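Local coordinates for protein lipase (PDB 2ORY) that hydrolyses the ester bonds of triacylglycerols as a cold-adapted lipase of the alpha/beta hydrolase fold, at residues Gly176-Lys188 against Ile199-Ala211. Numbering follows the deposited sequence.
Sequences GGALSSTLALWLK and IDISTIPFAGPTA
Ile201 gives the apolar packing at one end. Its CD1 lies 3.6 Å from Leu187 CB and also meets the backbone N of Lys188. A chi1 of -59° puts CG2 anti to the backbone N, against Ala184 CB at 4.0 Å, and turns CG1 so that CD1 reaches Leu187. Thr203 CB touches the same alanine methyl. At the other end Ala178 CB rests 3.9 Å from Pro209 CD.

Gly177 CA makes a CH...O contact with Phe206 O at 3.6 Å. Having no side chain, Gly177 lets the helix backbone come close, with its CA 4.2 Å from Pro205 CA. Pro205 CB lies 3.1 Å from Gly177 O and also meets Ser180 OG.

Segment 176-188 of helix 175-189 runs nearly antiparallel to strand 199-206, their axes at 161°. They are the helix and second strand of the beta-alpha-beta unit that starts at strand 166-173. Gly176 belongs to a GxSxG sequence, consistent with the nucleophile elbow of lipases, whose likely nucleophile is Ser174.

No hydrogen bond crosses between the segments. The helix hydroxyls turn back on their own backbone. Ser180 OG donates to Gly176 O in the carbonyl plane. Thr182 OG1 donates to Ala178 O at 2.6 Å. It approaches from the opposite face to Thr182 N. Thr182 OG1 also touches Ala211 CB at 3.3 Å. Thr203 OG1 faces Ser181 CA but is hydrogen-bonded to Val170 O of the neighbouring parallel strand.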
ATOM      1  N   GLY A 176      -2.187  -0.821  -1.062  1.00 17.71           N
ATOM      2  CA  GLY A 176      -0.951  -1.500  -0.710  1.00 19.25           C
ATOM      3  C   GLY A 176      -0.276  -0.898   0.507  1.00 21.63           C
ATOM      4  O   GLY A 176       0.540  -1.550   1.175  1.00 23.61           O
ATOM      5  N   GLY A 177      -0.614   0.351   0.806  1.00 20.73           N
ATOM      6  CA  GLY A 177      -0.043   1.000   1.975  1.00 20.66           C
ATOM      7  C   GLY A 177      -0.701   0.443   3.226  1.00 23.62           C
ATOM      8  O   GLY A 177      -0.053   0.162   4.235  1.00 21.77           O
ATOM      9  N   ALA A 178      -2.017   0.271   3.151  1.00 23.76           N
ATOM     10  CA  ALA A 178      -2.775  -0.262   4.267  1.00 21.78           C
ATOM     11  C   ALA A 178      -2.472  -1.752   4.472  1.00 23.75           C
ATOM     12  O   ALA A 178      -2.343  -2.214   5.611  1.00 22.80           O
ATOM     13  CB  ALA A 178      -4.241  -0.057   4.009  1.00 24.55           C
ATOM     14  N   LEU A 179      -2.343  -2.493   3.365  1.00 20.32           N
ATOM     15  CA  LEU A 179      -2.070  -3.920   3.421  1.00 20.18           C
ATOM     16  C   LEU A 179      -0.641  -4.256   3.856  1.00 21.92           C
ATOM     17  O   LEU A 179      -0.435  -5.141   4.688  1.00 25.49           O
ATOM     18  CB  LEU A 179      -2.364  -4.576   2.061  1.00 23.86           C
ATOM     19  CG  LEU A 179      -3.829  -4.658   1.618  1.00 28.01           C
ATOM     20  CD1 LEU A 179      -3.905  -5.229   0.219  1.00 28.82           C
ATOM     21  CD2 LEU A 179      -4.620  -5.519   2.571  1.00 20.03           C
ATOM     22  N   SER A 180       0.344  -3.550   3.315  1.00 22.45           N
ATOM     23  CA  SER A 180       1.725  -3.837   3.682  1.00 23.54           C
ATOM     24  C   SER A 180       1.949  -3.628   5.173  1.00 24.47           C
ATOM     25  O   SER A 180       2.496  -4.492   5.849  1.00 24.48           O
ATOM     26  CB  SER A 180       2.705  -2.969   2.870  1.00 26.49           C
ATOM     27  OG  SER A 180       2.524  -1.577   3.111  1.00 21.90           O
ATOM     28  N   SER A 181       1.504  -2.497   5.699  1.00 26.85           N
ATOM     29  CA  SER A 181       1.715  -2.243   7.115  1.00 24.10           C
ATOM     30  C   SER A 181       0.974  -3.299   7.936  1.00 28.58           C
ATOM     31  O   SER A 181       1.480  -3.805   8.948  1.00 28.61           O
ATOM     32  CB  SER A 181       1.249  -0.832   7.471  1.00 20.49           C
ATOM     33  OG  SER A 181      -0.108  -0.636   7.131  1.00 21.56           O
ATOM     34  N   THR A 182      -0.222  -3.656   7.481  1.00 29.55           N
ATOM     35  CA  THR A 182      -0.996  -4.665   8.180  1.00 26.81           C
ATOM     36  C   THR A 182      -0.288  -6.025   8.060  1.00 27.44           C
ATOM     37  O   THR A 182      -0.172  -6.743   9.047  1.00 29.56           O
ATOM     38  CB  THR A 182      -2.459  -4.725   7.622  1.00 26.99           C
ATOM     39  OG1 THR A 182      -3.080  -3.436   7.784  1.00 23.29           O
ATOM     40  CG2 THR A 182      -3.306  -5.780   8.377  1.00 21.37           C
ATOM     41  N   LEU A 183       0.226  -6.359   6.875  1.00 23.06           N
ATOM     42  CA  LEU A 183       0.897  -7.640   6.702  1.00 21.48           C
ATOM     43  C   LEU A 183       2.130  -7.717   7.596  1.00 26.58           C
ATOM     44  O   LEU A 183       2.382  -8.763   8.212  1.00 25.18           O
ATOM     45  CB  LEU A 183       1.307  -7.882   5.235  1.00 20.97           C
ATOM     46  CG  LEU A 183       1.920  -9.276   4.984  1.00 22.35           C
ATOM     47  CD1 LEU A 183       1.420  -9.886   3.690  1.00 21.91           C
ATOM     48  CD2 LEU A 183       3.417  -9.165   4.937  1.00 24.34           C
ATOM     49  N   ALA A 184       2.885  -6.617   7.660  1.00 21.87           N
ATOM     50  CA  ALA A 184       4.090  -6.547   8.488  1.00 25.36           C
ATOM     51  C   ALA A 184       3.765  -6.850   9.951  1.00 24.42           C
ATOM     52  O   ALA A 184       4.517  -7.553  10.622  1.00 25.64           O
ATOM     53  CB  ALA A 184       4.730  -5.163   8.368  1.00 24.51           C
ATOM     54  N   LEU A 185       2.652  -6.316  10.450  1.00 23.20           N
ATOM     55  CA  LEU A 185       2.261  -6.573  11.830  1.00 22.89           C
ATOM     56  C   LEU A 185       1.924  -8.048  12.019  1.00 25.07           C
ATOM     57  O   LEU A 185       2.216  -8.618  13.069  1.00 25.33           O
ATOM     58  CB  LEU A 185       1.046  -5.728  12.256  1.00 27.55           C
ATOM     59  CG  LEU A 185       0.602  -5.876  13.733  1.00 30.67           C
ATOM     60  CD1 LEU A 185       1.745  -5.478  14.666  1.00 24.80           C
ATOM     61  CD2 LEU A 185      -0.603  -5.002  14.026  1.00 25.73           C
ATOM     62  N   TRP A 186       1.312  -8.670  11.014  1.00 21.95           N
ATOM     63  CA  TRP A 186       0.970 -10.078  11.133  1.00 24.32           C
ATOM     64  C   TRP A 186       2.238 -10.917  11.256  1.00 30.01           C
ATOM     65  O   TRP A 186       2.294 -11.838  12.067  1.00 30.35           O
ATOM     66  CB  TRP A 186       0.149 -10.537   9.932  1.00 26.91           C
ATOM     67  CG  TRP A 186       0.181 -12.018   9.709  1.00 21.15           C
ATOM     68  CD1 TRP A 186      -0.285 -12.985  10.546  1.00 25.48           C
ATOM     69  CD2 TRP A 186       0.685 -12.694   8.554  1.00 23.42           C
ATOM     70  NE1 TRP A 186      -0.107 -14.223   9.986  1.00 20.44           N
ATOM     71  CE2 TRP A 186       0.487 -14.076   8.761  1.00 20.85           C
ATOM     72  CE3 TRP A 186       1.278 -12.263   7.352  1.00 20.35           C
ATOM     73  CZ2 TRP A 186       0.860 -15.035   7.818  1.00 21.50           C
ATOM     74  CZ3 TRP A 186       1.641 -13.216   6.416  1.00 22.61           C
ATOM     75  CH2 TRP A 186       1.429 -14.592   6.654  1.00 16.72           C
ATOM     76  N   LEU A 187       3.251 -10.591  10.451  1.00 29.90           N
ATOM     77  CA  LEU A 187       4.528 -11.303  10.483  1.00 29.86           C
ATOM     78  C   LEU A 187       5.172 -11.111  11.852  1.00 27.68           C
ATOM     79  O   LEU A 187       5.718 -12.047  12.424  1.00 29.16           O
ATOM     80  CB  LEU A 187       5.456 -10.785   9.375  1.00 28.71           C
ATOM     81  CG  LEU A 187       5.015 -11.123   7.949  1.00 23.99           C
ATOM     82  CD1 LEU A 187       5.974 -10.548   6.894  1.00 17.21           C
ATOM     83  CD2 LEU A 187       4.979 -12.622   7.839  1.00 24.58           C
ATOM     84  N   LYS A 188       5.105  -9.884  12.362  1.00 30.22           N
ATOM     85  CA  LYS A 188       5.619  -9.536  13.680  1.00 28.72           C
ATOM     86  C   LYS A 188       4.925 -10.395  14.754  1.00 33.47           C
ATOM     87  O   LYS A 188       5.583 -11.038  15.587  1.00 34.59           O
ATOM     88  CB  LYS A 188       5.313  -8.070  13.982  1.00 34.50           C
ATOM     89  CG  LYS A 188       6.456  -7.104  13.782  1.00 44.63           C
ATOM     90  CD  LYS A 188       7.393  -7.126  14.974  1.00 44.77           C
ATOM     91  CE  LYS A 188       8.307  -5.915  14.963  1.00 48.27           C
ATOM     92  NZ  LYS A 188       9.177  -5.883  16.167  1.00 53.80           N
ATOM     93  N   ILE A 199      14.345 -12.186  12.617  1.00 35.35           N
ATOM     94  CA  ILE A 199      14.206 -11.338  11.453  1.00 36.98           C
ATOM     95  C   ILE A 199      13.754  -9.952  11.917  1.00 34.57           C
ATOM     96  O   ILE A 199      12.942  -9.840  12.836  1.00 28.12           O
ATOM     97  CB  ILE A 199      13.219 -11.948  10.450  1.00 38.61           C
ATOM     98  CG1 ILE A 199      12.791 -10.881   9.443  1.00 35.53           C
ATOM     99  CG2 ILE A 199      12.067 -12.565  11.182  1.00 45.54           C
ATOM    100  CD1 ILE A 199      11.773 -11.359   8.477  1.00 42.65           C
ATOM    101  N   ASP A 200      14.332  -8.913  11.315  1.00 34.57           N
ATOM    102  CA  ASP A 200      14.018  -7.519  11.634  1.00 36.89           C
ATOM    103  C   ASP A 200      12.988  -7.058  10.617  1.00 33.66           C
ATOM    104  O   ASP A 200      13.287  -6.932   9.419  1.00 25.33           O
ATOM    105  CB  ASP A 200      15.267  -6.633  11.529  1.00 45.33           C
ATOM    106  CG  ASP A 200      16.224  -6.823  12.704  1.00 54.97           C
ATOM    107  OD1 ASP A 200      16.172  -7.890  13.354  1.00 58.29           O
ATOM    108  OD2 ASP A 200      17.035  -5.910  12.972  1.00 55.81           O
ATOM    109  N   ILE A 201      11.779  -6.809  11.106  1.00 29.76           N
ATOM    110  CA  ILE A 201      10.671  -6.405  10.257  1.00 28.51           C
ATOM    111  C   ILE A 201      10.362  -4.923  10.343  1.00 29.98           C
ATOM    112  O   ILE A 201      10.133  -4.392  11.423  1.00 29.28           O
ATOM    113  CB  ILE A 201       9.386  -7.188  10.632  1.00 28.53           C
ATOM    114  CG1 ILE A 201       9.630  -8.694  10.467  1.00 27.91           C
ATOM    115  CG2 ILE A 201       8.201  -6.690   9.778  1.00 27.27           C
ATOM    116  CD1 ILE A 201       8.466  -9.575  10.881  1.00 25.88           C
ATOM    117  N   SER A 202      10.356  -4.262   9.195  1.00 26.84           N
ATOM    118  CA  SER A 202      10.022  -2.843   9.134  1.00 25.03           C
ATOM    119  C   SER A 202       9.049  -2.634   7.981  1.00 25.62           C
ATOM    120  O   SER A 202       8.892  -3.499   7.119  1.00 27.85           O
ATOM    121  CB  SER A 202      11.266  -2.009   8.859  1.00 19.69           C
ATOM    122  OG  SER A 202      11.874  -2.494   7.683  1.00 26.58           O
ATOM    123  N   THR A 203       8.409  -1.474   7.948  1.00 24.76           N
ATOM    124  CA  THR A 203       7.483  -1.196   6.871  1.00 23.69           C
ATOM    125  C   THR A 203       7.399   0.285   6.541  1.00 23.26           C
ATOM    126  O   THR A 203       7.404   1.136   7.436  1.00 23.79           O
ATOM    127  CB  THR A 203       6.063  -1.728   7.209  1.00 25.45           C
ATOM    128  OG1 THR A 203       5.172  -1.431   6.132  1.00 22.66           O
ATOM    129  CG2 THR A 203       5.535  -1.088   8.483  1.00 19.37           C
ATOM    130  N   ILE A 204       7.345   0.579   5.244  1.00 22.45           N
ATOM    131  CA  ILE A 204       7.217   1.942   4.757  1.00 23.37           C
ATOM    132  C   ILE A 204       6.013   1.973   3.822  1.00 20.91           C
ATOM    133  O   ILE A 204       6.132   1.770   2.616  1.00 24.46           O
ATOM    134  CB  ILE A 204       8.500   2.410   4.007  1.00 27.88           C
ATOM    135  CG1 ILE A 204       9.676   2.423   4.981  1.00 28.44           C
ATOM    136  CG2 ILE A 204       8.330   3.848   3.490  1.00 22.15           C
ATOM    137  CD1 ILE A 204      10.992   2.907   4.362  1.00 24.80           C
ATOM    138  N   PRO A 205       4.822   2.199   4.380  1.00 23.62           N
ATOM    139  CA  PRO A 205       3.578   2.254   3.601  1.00 23.75           C
ATOM    140  C   PRO A 205       3.244   3.660   3.131  1.00 24.07           C
ATOM    141  O   PRO A 205       3.240   4.592   3.930  1.00 27.68           O
ATOM    142  CB  PRO A 205       2.545   1.736   4.586  1.00 21.22           C
ATOM    143  CG  PRO A 205       3.037   2.339   5.882  1.00 23.95           C
ATOM    144  CD  PRO A 205       4.542   2.191   5.829  1.00 18.53           C
ATOM    145  N   PHE A 206       2.954   3.800   1.840  1.00 23.75           N
ATOM    146  CA  PHE A 206       2.608   5.092   1.253  1.00 20.83           C
ATOM    147  C   PHE A 206       1.116   5.242   0.984  1.00 22.35           C
ATOM    148  O   PHE A 206       0.433   4.269   0.664  1.00 26.41           O
ATOM    149  CB  PHE A 206       3.312   5.297  -0.102  1.00 20.63           C
ATOM    150  CG  PHE A 206       4.818   5.272  -0.040  1.00 22.81           C
ATOM    151  CD1 PHE A 206       5.515   4.062  -0.015  1.00 21.46           C
ATOM    152  CD2 PHE A 206       5.541   6.459   0.019  1.00 22.23           C
ATOM    153  CE1 PHE A 206       6.907   4.031   0.073  1.00 23.20           C
ATOM    154  CE2 PHE A 206       6.939   6.439   0.110  1.00 16.72           C
ATOM    155  CZ  PHE A 206       7.618   5.222   0.138  1.00 22.63           C
ATOM    156  N   ALA A 207       0.621   6.467   1.139  1.00 23.63           N
ATOM    157  CA  ALA A 207      -0.747   6.814   0.780  1.00 20.56           C
ATOM    158  C   ALA A 207      -1.856   5.844   1.164  1.00 23.58           C
ATOM    159  O   ALA A 207      -2.829   5.671   0.419  1.00 22.12           O
ATOM    160  CB  ALA A 207      -0.779   7.033  -0.727  1.00 13.76           C
ATOM    161  N   GLY A 208      -1.735   5.227   2.323  1.00 20.47           N
ATOM    162  CA  GLY A 208      -2.738   4.259   2.705  1.00 19.58           C
ATOM    163  C   GLY A 208      -3.856   4.750   3.586  1.00 23.57           C
ATOM    164  O   GLY A 208      -3.665   5.658   4.412  1.00 23.08           O
ATOM    165  N   PRO A 209      -5.065   4.197   3.400  1.00 18.41           N
ATOM    166  CA  PRO A 209      -6.198   4.605   4.230  1.00 16.10           C
ATOM    167  C   PRO A 209      -6.060   3.808   5.536  1.00 22.50           C
ATOM    168  O   PRO A 209      -5.172   2.963   5.642  1.00 21.25           O
ATOM    169  CB  PRO A 209      -7.399   4.163   3.413  1.00 19.80           C
ATOM    170  CG  PRO A 209      -6.904   2.881   2.754  1.00 14.39           C
ATOM    171  CD  PRO A 209      -5.479   3.259   2.337  1.00 19.27           C
ATOM    172  N   THR A 210      -6.931   4.067   6.509  1.00 22.47           N
ATOM    173  CA  THR A 210      -6.903   3.379   7.796  1.00 22.69           C
ATOM    174  C   THR A 210      -7.334   1.926   7.683  1.00 23.42           C
ATOM    175  O   THR A 210      -8.439   1.633   7.221  1.00 25.58           O
ATOM    176  CB  THR A 210      -7.857   4.042   8.832  1.00 22.80           C
ATOM    177  OG1 THR A 210      -9.174   4.122   8.276  1.00 27.75           O
ATOM    178  CG2 THR A 210      -7.382   5.456   9.219  1.00 18.44           C
ATOM    179  N   ALA A 211      -6.470   1.016   8.108  1.00 19.39           N
ATOM    180  CA  ALA A 211      -6.814  -0.400   8.071  1.00 24.20           C
ATOM    181  C   ALA A 211      -7.762  -0.787   9.201  1.00 22.65           C
ATOM    182  O   ALA A 211      -8.629  -1.620   8.997  1.00 23.63           O
ATOM    183  CB  ALA A 211      -5.562  -1.260   8.162  1.00 24.04           C
TER